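Local coordinates for protein acetyltransferase Atu2258 (Agrobacterium tumefaciens str. C58, PDB 2G3A) that transfers an acetyl group from acetyl coenzyme A to acceptor substrates, with a preference for glucosamine 6-phosphate or dopamine, at residues 82-85 and 86-89. Residues are numbered along the deposited sequence; the frame is centred on the assembly and turned at random.
Sequences FVPE and AMRG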
loop_
_atom_site.group_PDB
_atom_site.type_symbol
_atom_site.label_atom_id
_atom_site.label_comp_id
_atom_site.label_asym_id
_atom_site.label_seq_id
_atom_site.Cartn_x
_atom_site.Cartn_y
_atom_site.Cartn_z
ATOM N N PHE A 82 -3.491 12.623 -8.387
ATOM C CA PHE A 82 -4.325 12.850 -9.554
ATOM C C PHE A 82 -4.294 14.311 -10.005
ATOM O O PHE A 82 -4.544 15.238 -9.223
ATOM C CB PHE A 82 -5.773 12.401 -9.292
ATOM C CG PHE A 82 -6.694 12.620 -10.466
ATOM C CD1 PHE A 82 -6.743 11.695 -11.511
ATOM C CD2 PHE A 82 -7.495 13.754 -10.540
ATOM C CE1 PHE A 82 -7.569 11.893 -12.592
ATOM C CE2 PHE A 82 -8.340 13.968 -11.646
ATOM C CZ PHE A 82 -8.375 13.036 -12.665
ATOM N N VAL A 83 -3.992 14.508 -11.280
ATOM C CA VAL A 83 -4.041 15.828 -11.882
ATOM C C VAL A 83 -5.245 15.893 -12.822
ATOM O O VAL A 83 -5.385 15.042 -13.690
ATOM C CB VAL A 83 -2.713 16.154 -12.624
ATOM C CG1 VAL A 83 -2.814 17.478 -13.354
ATOM C CG2 VAL A 83 -1.541 16.176 -11.634
ATOM N N PRO A 84 -6.136 16.893 -12.636
ATOM C CA PRO A 84 -7.301 17.047 -13.520
ATOM C C PRO A 84 -6.905 17.196 -14.993
ATOM O O PRO A 84 -5.871 17.783 -15.308
ATOM C CB PRO A 84 -7.965 18.331 -13.011
ATOM C CG PRO A 84 -7.472 18.496 -11.626
ATOM C CD PRO A 84 -6.094 17.939 -11.599
ATOM N N GLU A 85 -7.723 16.659 -15.890
ATOM C CA GLU A 85 -7.400 16.661 -17.317
ATOM C C GLU A 85 -6.966 18.041 -17.841
ATOM O O GLU A 85 -5.981 18.148 -18.581
ATOM C CB GLU A 85 -8.576 16.120 -18.133
ATOM C CG GLU A 85 -8.172 15.564 -19.498
ATOM C CD GLU A 85 -9.373 15.091 -20.312
ATOM O OE1 GLU A 85 -9.804 13.929 -20.132
ATOM O OE2 GLU A 85 -9.885 15.887 -21.127
ATOM N N ALA A 86 -7.685 19.088 -17.429
ATOM C CA ALA A 86 -7.420 20.457 -17.893
ATOM C C ALA A 86 -6.056 21.004 -17.457
ATOM O O ALA A 86 -5.540 21.956 -18.058
ATOM C CB ALA A 86 -8.542 21.401 -17.455
HETATM N N MSE A 87 -5.474 20.398 -16.421
HETATM C CA MSE A 87 -4.223 20.887 -15.858
HETATM C C MSE A 87 -3.018 20.014 -16.186
HETATM O O MSE A 87 -1.970 20.152 -15.557
HETATM C CB MSE A 87 -4.345 21.016 -14.343
HETATM C CG MSE A 87 -5.484 21.881 -13.854
HETATM SE SE MSE A 87 -5.462 21.822 -11.912
HETATM C CE MSE A 87 -4.056 23.184 -11.545
ATOM N N ARG A 88 -3.144 19.111 -17.155
ATOM C CA ARG A 88 -2.020 18.214 -17.451
ATOM C C ARG A 88 -1.002 18.831 -18.411
ATOM O O ARG A 88 -1.327 19.757 -19.160
ATOM C CB ARG A 88 -2.507 16.846 -17.928
ATOM C CG ARG A 88 -3.102 16.025 -16.794
ATOM C CD ARG A 88 -3.731 14.753 -17.287
ATOM N NE ARG A 88 -4.755 14.305 -16.352
ATOM C CZ ARG A 88 -5.754 13.486 -16.659
ATOM N NH1 ARG A 88 -5.882 13.000 -17.892
ATOM N NH2 ARG A 88 -6.631 13.165 -15.724
ATOM N N GLY A 89 0.228 18.324 -18.353
ATOM C CA GLY A 89 1.347 18.866 -19.130
ATOM C C GLY A 89 1.769 20.262 -18.696
ATOM O O GLY A 89 2.173 21.082 -19.524
HETATM O O HOH W 1 -8.156 11.800 -19.188
#
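The backbone carbonyl of V83 is gripped side-on by the guanidinium of R88, two of its nitrogens donating to the one oxygen: R88 NE lies 2.8 Å from V83 O and R88 NH2 3.0 Å from it. That oxygen sits only 5° out of the guanidinium plane, so the paired bonds fix the rotation of the group. An extended chain from CG to NE carries it back past V83, and CA of E85 then lies over one guanidinium face. The third nitrogen, R88 NH1, donates to a water 2.9 Å away, which donates to E85 OE1; carboxylate and guanidinium, 4.6 Å apart from OE1 to NH1, are bridged by this water and do not touch directly. This turn follows strand 75-82 of the GNAT fold and leads into the loop, beginning at R88, that in GNAT enzymes binds the coenzyme A pyrophosphate, consistent with CoA binding by F82, V83 and G89 inferred from relatives. M87 N closes the turn by donating to P84 O (2.9 Å), with a weak bond from R88 N to E85 O. The SE atom of selenomethionine M87 packs alongside the proline ring, 3.9 Å from P84 CG, while the F82 ring stands nearly perpendicular to the guanidinium, its CZ 3.5 Å from R88 NH2.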